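Local coordinates for protein EDTA monooxygenase (EDTA-degrading bacterium BNC1, PDB 5DQP) that probably acts as an FMN-dependent monooxygenase of the bacterial luciferase-like family, using reduced flavin and molecular oxygen in the breakdown of EDTA, at residues G227-A232 and E420-P425; A245-A250 and G259-L264. One frame throughout, in Å; residues are numbered along the deposited sequence.

Interaction 1 (G227-A232 and E420-P425)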
ATOM      1  N   GLY A 227      -8.424  -3.483 -20.096  1.00 22.32           N
ATOM      2  CA  GLY A 227      -8.549  -2.092 -19.691  1.00 25.44           C
ATOM      3  C   GLY A 227     -10.002  -1.656 -19.684  1.00 24.74           C
ATOM      4  O   GLY A 227     -10.741  -1.893 -20.642  1.00 29.86           O
ATOM      5  N   GLU A 228     -10.427  -1.052 -18.584  1.00 26.38           N
ATOM      6  CA  GLU A 228     -11.762  -0.475 -18.516  1.00 23.98           C
ATOM      7  C   GLU A 228     -11.712   1.027 -18.622  1.00 24.58           C
ATOM      8  O   GLU A 228     -12.668   1.645 -19.097  1.00 27.24           O
ATOM      9  CB  GLU A 228     -12.438  -0.877 -17.207  1.00 23.36           C
ATOM     10  CG  GLU A 228     -12.250  -2.353 -16.972  1.00 23.49           C
ATOM     11  CD  GLU A 228     -12.886  -2.849 -15.698  1.00 28.56           C
ATOM     12  OE1 GLU A 228     -12.146  -3.124 -14.720  1.00 28.79           O
ATOM     13  OE2 GLU A 228     -14.127  -2.972 -15.686  1.00 27.58           O
ATOM     14  N   ILE A 229     -10.606   1.613 -18.173  1.00 23.97           N
ATOM     15  CA  ILE A 229     -10.283   3.002 -18.436  1.00 20.63           C
ATOM     16  C   ILE A 229      -8.962   3.044 -19.179  1.00 19.18           C
ATOM     17  O   ILE A 229      -8.000   2.356 -18.812  1.00 21.75           O
ATOM     18  CB  ILE A 229     -10.191   3.848 -17.159  1.00 22.43           C
ATOM     19  CG1 ILE A 229     -11.387   3.600 -16.240  1.00 27.45           C
ATOM     20  CG2 ILE A 229     -10.068   5.316 -17.539  1.00 19.96           C
ATOM     21  CD1 ILE A 229     -11.276   4.360 -14.913  1.00 27.59           C
ATOM     22  N   ILE A 230      -8.922   3.856 -20.223  1.00 19.11           N
ATOM     23  CA  ILE A 230      -7.725   4.079 -21.011  1.00 16.30           C
ATOM     24  C   ILE A 230      -7.412   5.568 -20.956  1.00 18.55           C
ATOM     25  O   ILE A 230      -8.276   6.402 -21.270  1.00 17.75           O
ATOM     26  CB  ILE A 230      -7.924   3.607 -22.462  1.00 21.57           C
ATOM     27  CG1 ILE A 230      -8.533   2.188 -22.487  1.00 22.21           C
ATOM     28  CG2 ILE A 230      -6.623   3.769 -23.258  1.00 22.67           C
ATOM     29  CD1 ILE A 230      -8.953   1.716 -23.872  1.00 23.53           C
ATOM     30  N   TYR A 231      -6.191   5.896 -20.539  1.00 16.74           N
ATOM     31  CA  TYR A 231      -5.674   7.256 -20.630  1.00 20.88           C
ATOM     32  C   TYR A 231      -5.126   7.504 -22.021  1.00 25.64           C
ATOM     33  O   TYR A 231      -4.494   6.629 -22.612  1.00 21.41           O
ATOM     34  CB  TYR A 231      -4.559   7.491 -19.623  1.00 23.25           C
ATOM     35  CG  TYR A 231      -4.992   7.406 -18.196  1.00 26.60           C
ATOM     36  CD1 TYR A 231      -6.344   7.339 -17.856  1.00 20.47           C
ATOM     37  CD2 TYR A 231      -4.051   7.410 -17.177  1.00 28.59           C
ATOM     38  CE1 TYR A 231      -6.737   7.279 -16.534  1.00 26.40           C
ATOM     39  CE2 TYR A 231      -4.433   7.363 -15.851  1.00 24.59           C
ATOM     40  CZ  TYR A 231      -5.770   7.298 -15.530  1.00 24.48           C
ATOM     41  OH  TYR A 231      -6.141   7.230 -14.205  1.00 27.73           O
ATOM     42  N   ALA A 232      -5.366   8.708 -22.541  1.00 25.07           N
ATOM     43  CA  ALA A 232      -4.976   9.046 -23.898  1.00 26.64           C
ATOM     44  C   ALA A 232      -4.260  10.386 -23.928  1.00 20.70           C
ATOM     45  O   ALA A 232      -4.370  11.215 -23.016  1.00 24.04           O
ATOM     46  CB  ALA A 232      -6.186   9.085 -24.856  1.00 24.33           C
ATOM     47  N   GLU A 420     -19.253   1.137  -9.951  1.00 21.45           N
ATOM     48  CA  GLU A 420     -20.624   1.581 -10.218  1.00 26.16           C
ATOM     49  C   GLU A 420     -20.686   3.055 -10.606  1.00 22.30           C
ATOM     50  O   GLU A 420     -21.476   3.441 -11.474  1.00 22.38           O
ATOM     51  CB  GLU A 420     -21.510   1.300  -8.996  1.00 31.08           C
ATOM     52  CG  GLU A 420     -21.641  -0.204  -8.714  1.00 40.71           C
ATOM     53  CD  GLU A 420     -22.296  -0.542  -7.372  1.00 60.11           C
ATOM     54  OE1 GLU A 420     -21.970   0.117  -6.359  1.00 36.82           O
ATOM     55  OE2 GLU A 420     -23.125  -1.487  -7.330  1.00 51.18           O
ATOM     56  N   ARG A 421     -19.867   3.903  -9.979  1.00 23.13           N
ATOM     57  CA  ARG A 421     -19.790   5.306 -10.393  1.00 23.84           C
ATOM     58  C   ARG A 421     -19.473   5.441 -11.887  1.00 23.49           C
ATOM     59  O   ARG A 421     -20.060   6.272 -12.597  1.00 23.70           O
ATOM     60  CB  ARG A 421     -18.733   6.026  -9.544  1.00 20.74           C
ATOM     61  CG  ARG A 421     -18.549   7.517  -9.892  1.00 24.32           C
ATOM     62  CD  ARG A 421     -17.742   8.222  -8.825  1.00 21.39           C
ATOM     63  NE  ARG A 421     -18.248   7.943  -7.482  1.00 18.84           N
ATOM     64  CZ  ARG A 421     -17.480   7.913  -6.400  1.00 22.12           C
ATOM     65  NH1 ARG A 421     -16.178   8.153  -6.522  1.00 17.57           N
ATOM     66  NH2 ARG A 421     -18.004   7.662  -5.201  1.00 21.49           N
ATOM     67  N   LEU A 422     -18.558   4.614 -12.384  1.00 21.97           N
ATOM     68  CA  LEU A 422     -18.128   4.664 -13.778  1.00 23.59           C
ATOM     69  C   LEU A 422     -19.087   3.973 -14.744  1.00 25.47           C
ATOM     70  O   LEU A 422     -18.856   4.030 -15.953  1.00 25.79           O
ATOM     71  CB  LEU A 422     -16.738   4.032 -13.903  1.00 20.81           C
ATOM     72  CG  LEU A 422     -15.698   4.834 -13.129  1.00 20.48           C
ATOM     73  CD1 LEU A 422     -14.328   4.218 -13.310  1.00 20.87           C
ATOM     74  CD2 LEU A 422     -15.715   6.256 -13.653  1.00 22.59           C
ATOM     75  N   GLY A 423     -20.139   3.313 -14.252  1.00 24.70           N
ATOM     76  CA  GLY A 423     -21.093   2.697 -15.150  1.00 22.97           C
ATOM     77  C   GLY A 423     -20.588   1.439 -15.811  1.00 27.41           C
ATOM     78  O   GLY A 423     -21.075   1.080 -16.878  1.00 31.71           O
ATOM     79  N   LEU A 424     -19.625   0.747 -15.198  1.00 24.97           N
ATOM     80  CA  LEU A 424     -18.958  -0.409 -15.783  1.00 28.03           C
ATOM     81  C   LEU A 424     -19.674  -1.713 -15.437  1.00 26.49           C
ATOM     82  O   LEU A 424     -20.397  -1.794 -14.442  1.00 26.04           O
ATOM     83  CB  LEU A 424     -17.513  -0.465 -15.299  1.00 17.86           C
ATOM     84  CG  LEU A 424     -16.575   0.638 -15.817  1.00 19.86           C
ATOM     85  CD1 LEU A 424     -15.281   0.606 -15.011  1.00 19.41           C
ATOM     86  CD2 LEU A 424     -16.285   0.510 -17.349  1.00 20.28           C
ATOM     87  N   PRO A 425     -19.491  -2.753 -16.258  1.00 29.27           N
ATOM     88  CA  PRO A 425     -20.063  -4.071 -15.941  1.00 32.08           C
ATOM     89  C   PRO A 425     -19.632  -4.552 -14.566  1.00 27.27           C
ATOM     90  O   PRO A 425     -18.472  -4.404 -14.176  1.00 28.26           O
ATOM     91  CB  PRO A 425     -19.483  -4.987 -17.028  1.00 28.41           C
ATOM     92  CG  PRO A 425     -18.845  -4.088 -18.033  1.00 31.18           C
ATOM     93  CD  PRO A 425     -18.491  -2.830 -17.333  1.00 30.77           C
TER
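With CG1 anti to its carbonyl carbon (chi1 -47°) and CD1 continuing the extended chain (chi2 176°), Ile229 sends its longer branch out to Leu422, although its CB does not itself point across. Leu422, likewise with CG anti to the carbonyl carbon (chi1 -64°), has its CB directed at the strand segment, and the two side chains cross at about a right angle. Their methyl ends meet in a tight contact, Ile229 CD1 to Leu422 CD1 at 3.5 Å. Beside this pair, Leu424 forks over the foot of Glu228: Leu424 CD1 lies 3.9 Å from Glu228 CB, and Leu424 CD2 reaches the same carbon at 4.1 Å. Branched aliphatic side chains suit this buried place. Glu228 immediately precedes strand 229-233 of the TIM barrel, the fold of the luciferase-like monooxygenases, and the chain that follows helix 418-421 closes over this N-terminal end of the strand. Gly423, the first residue to leave helical angles, has positive phi, easily adopted without a CB, and forms a Schellman motif, its N bonding back to Glu420 O at 3.1 Å; the turn puts leucines on both sides of it against the barrel. The buried carboxylate of Glu228 is not left to hydrocarbon: OE2 forms a salt bridge with Arg419 and OE1 accepts a hydrogen bond from Val210 N, two partners that would be expected to stabilise its negative charge.

Interaction 2 (A245-A250 and G259-L264)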
ATOM      1  N   ALA A 245     -13.139   5.512 -31.014  1.00 27.03           N
ATOM      2  CA  ALA A 245     -13.866   4.545 -31.830  1.00 24.77           C
ATOM      3  C   ALA A 245     -13.111   3.222 -31.915  1.00 26.84           C
ATOM      4  O   ALA A 245     -13.719   2.152 -31.810  1.00 25.53           O
ATOM      5  CB  ALA A 245     -14.120   5.105 -33.231  1.00 22.80           C
ATOM      6  N   GLU A 246     -11.789   3.280 -32.119  1.00 24.62           N
ATOM      7  CA  GLU A 246     -10.959   2.074 -32.181  1.00 28.67           C
ATOM      8  C   GLU A 246     -10.852   1.360 -30.839  1.00 25.69           C
ATOM      9  O   GLU A 246     -10.731   0.130 -30.815  1.00 26.61           O
ATOM     10  CB  GLU A 246      -9.543   2.407 -32.670  1.00 29.44           C
ATOM     11  CG  GLU A 246      -9.477   2.881 -34.119  1.00 49.70           C
ATOM     12  CD  GLU A 246      -8.060   3.190 -34.577  1.00 62.95           C
ATOM     13  OE1 GLU A 246      -7.908   3.849 -35.630  1.00 69.75           O
ATOM     14  OE2 GLU A 246      -7.098   2.774 -33.887  1.00 61.63           O
ATOM     15  N   ALA A 247     -10.864   2.094 -29.723  1.00 26.10           N
ATOM     16  CA  ALA A 247     -10.876   1.437 -28.415  1.00 27.75           C
ATOM     17  C   ALA A 247     -12.171   0.668 -28.223  1.00 23.38           C
ATOM     18  O   ALA A 247     -12.164  -0.501 -27.814  1.00 22.41           O
ATOM     19  CB  ALA A 247     -10.691   2.461 -27.289  1.00 16.41           C
ATOM     20  N   ARG A 248     -13.298   1.315 -28.514  1.00 21.08           N
ATOM     21  CA  ARG A 248     -14.584   0.649 -28.344  1.00 24.55           C
ATOM     22  C   ARG A 248     -14.695  -0.560 -29.254  1.00 24.97           C
ATOM     23  O   ARG A 248     -15.233  -1.596 -28.853  1.00 27.05           O
ATOM     24  CB  ARG A 248     -15.725   1.613 -28.640  1.00 25.29           C
ATOM     25  CG  ARG A 248     -15.806   2.719 -27.647  1.00 26.74           C
ATOM     26  CD  ARG A 248     -16.925   3.651 -28.009  1.00 27.91           C
ATOM     27  NE  ARG A 248     -17.038   4.742 -27.053  1.00 25.94           N
ATOM     28  CZ  ARG A 248     -17.914   5.735 -27.171  1.00 32.02           C
ATOM     29  NH1 ARG A 248     -18.755   5.746 -28.197  1.00 38.90           N
ATOM     30  NH2 ARG A 248     -17.946   6.716 -26.275  1.00 34.59           N
ATOM     31  N   ALA A 249     -14.205  -0.440 -30.491  1.00 23.38           N
ATOM     32  CA  ALA A 249     -14.299  -1.553 -31.430  1.00 27.72           C
ATOM     33  C   ALA A 249     -13.397  -2.700 -31.008  1.00 27.99           C
ATOM     34  O   ALA A 249     -13.773  -3.870 -31.137  1.00 29.61           O
ATOM     35  CB  ALA A 249     -13.960  -1.086 -32.846  1.00 27.82           C
ATOM     36  N   ALA A 250     -12.202  -2.390 -30.500  1.00 25.42           N
ATOM     37  CA  ALA A 250     -11.291  -3.450 -30.080  1.00 27.56           C
ATOM     38  C   ALA A 250     -11.852  -4.208 -28.878  1.00 28.00           C
ATOM     39  O   ALA A 250     -11.723  -5.436 -28.783  1.00 29.79           O
ATOM     40  CB  ALA A 250      -9.913  -2.858 -29.777  1.00 23.05           C
ATOM     41  N   GLY A 259     -20.320  -0.713 -23.208  1.00 40.44           N
ATOM     42  CA  GLY A 259     -20.039   0.115 -22.048  1.00 36.50           C
ATOM     43  C   GLY A 259     -18.905  -0.404 -21.185  1.00 30.06           C
ATOM     44  O   GLY A 259     -18.867  -0.137 -19.986  1.00 32.12           O
ATOM     45  N   SER A 260     -17.986  -1.158 -21.764  1.00 33.56           N
ATOM     46  CA  SER A 260     -16.889  -1.744 -21.016  1.00 29.73           C
ATOM     47  C   SER A 260     -15.689  -0.810 -20.862  1.00 30.13           C
ATOM     48  O   SER A 260     -14.811  -1.099 -20.048  1.00 29.86           O
ATOM     49  CB  SER A 260     -16.428  -3.017 -21.726  1.00 30.83           C
ATOM     50  OG  SER A 260     -15.826  -2.642 -22.968  1.00 35.18           O
ATOM     51  N   THR A 261     -15.633   0.294 -21.617  1.00 26.41           N
ATOM     52  CA  THR A 261     -14.411   1.055 -21.853  1.00 26.88           C
ATOM     53  C   THR A 261     -14.695   2.556 -21.858  1.00 24.56           C
ATOM     54  O   THR A 261     -15.551   3.038 -22.607  1.00 25.84           O
ATOM     55  CB  THR A 261     -13.778   0.650 -23.198  1.00 33.17           C
ATOM     56  OG1 THR A 261     -13.424  -0.743 -23.171  1.00 35.25           O
ATOM     57  CG2 THR A 261     -12.538   1.503 -23.505  1.00 29.42           C
ATOM     58  N   LEU A 262     -13.964   3.284 -21.029  1.00 26.86           N
ATOM     59  CA  LEU A 262     -13.940   4.737 -21.029  1.00 24.37           C
ATOM     60  C   LEU A 262     -12.548   5.192 -21.448  1.00 21.92           C
ATOM     61  O   LEU A 262     -11.550   4.597 -21.028  1.00 20.11           O
ATOM     62  CB  LEU A 262     -14.293   5.283 -19.641  1.00 24.39           C
ATOM     63  CG  LEU A 262     -15.648   4.856 -19.049  1.00 27.44           C
ATOM     64  CD1 LEU A 262     -15.713   5.297 -17.602  1.00 25.79           C
ATOM     65  CD2 LEU A 262     -16.786   5.490 -19.824  1.00 24.34           C
ATOM     66  N   VAL A 263     -12.489   6.222 -22.304  1.00 20.57           N
ATOM     67  CA  VAL A 263     -11.243   6.858 -22.727  1.00 16.66           C
ATOM     68  C   VAL A 263     -11.161   8.256 -22.114  1.00 17.47           C
ATOM     69  O   VAL A 263     -12.077   9.078 -22.279  1.00 21.22           O
ATOM     70  CB  VAL A 263     -11.137   6.933 -24.266  1.00 22.64           C
ATOM     71  CG1 VAL A 263      -9.856   7.654 -24.691  1.00 19.18           C
ATOM     72  CG2 VAL A 263     -11.205   5.547 -24.881  1.00 17.47           C
ATOM     73  N   LEU A 264     -10.051   8.539 -21.440  1.00 19.04           N
ATOM     74  CA  LEU A 264      -9.830   9.826 -20.773  1.00 16.03           C
ATOM     75  C   LEU A 264      -8.501  10.413 -21.236  1.00 17.35           C
ATOM     76  O   LEU A 264      -7.439   9.981 -20.757  1.00 16.80           O
ATOM     77  CB  LEU A 264      -9.829   9.687 -19.255  1.00 17.54           C
ATOM     78  CG  LEU A 264     -10.852   8.779 -18.589  1.00 18.00           C
ATOM     79  CD1 LEU A 264     -10.793   8.974 -17.085  1.00 20.87           C
ATOM     80  CD2 LEU A 264     -12.252   9.048 -19.108  1.00 19.13           C
TER
HETATM   81  O   HOH W   1     -15.503   4.861 -24.634  1.00 28.33           O
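Ala247 and Val263 make the closest direct contact, Ala247 CB to Val263 CG2 at 3.9 Å. Val263 has CG1 anti to the backbone N (chi1 178°), which places CG2 beside that nitrogen and anti to the carbonyl carbon; it is this second methyl that meets the helix. Thr261, two residues earlier and on the same side of the chain, presents its methyl to the same alanine more loosely, Ala247 CB to Thr261 CG2 at 4.3 Å. A small residue suits the helix here, because its single methyl can lie against two branched side chains while the backbone stays near the strand. Threonine suits its own place by dividing its branches: CG2 faces the alanine, while Thr261 OG1 shares a hydrogen bond of 3.1 Å with Ser260 OG. Arg248 reaches past this apolar patch in a chain extended from chi2 onward and is linked through a water to the chain just before the strand. Arg248 NE donates to this water at 2.9 Å, in plane at the guanidinium edge, and the water donates in turn to Thr261 O at 2.7 Å. Salt bridges from NH1 to Glu376 and from NH2 to Asp379 hold the same group, and Asp379 also accepts from Val263 N. Within the beta-alpha-beta unit, helix 237-253 packs on strand 262-271 and on the preceding parallel strand 229-233, where Ala247 touches Ile230; an adjoining flank meets helix 217-226 through Glu246 and Ala250.

Interactions 1 and 2 meet on neighbouring parallel strands of the barrel sheet, 229-233 and 262-271, with centres about 9 Å apart. Interaction 1 is the buried one: it brings a distant C-terminal segment to the start of a strand by leucine and isoleucine packing, with a carboxylate paired outside the contact. Interaction 2 is local and only partly buried, joining a helix to the next strand with small side chains and, beside them, a water bridge. Probable backbone hydrogen bonds connect them, from Leu262 N to Glu228 O and from Leu264 N to Ile230 O. Ile230 CD1 also packs on Thr261 CG2, and Leu424 CD2 on Ser260 O.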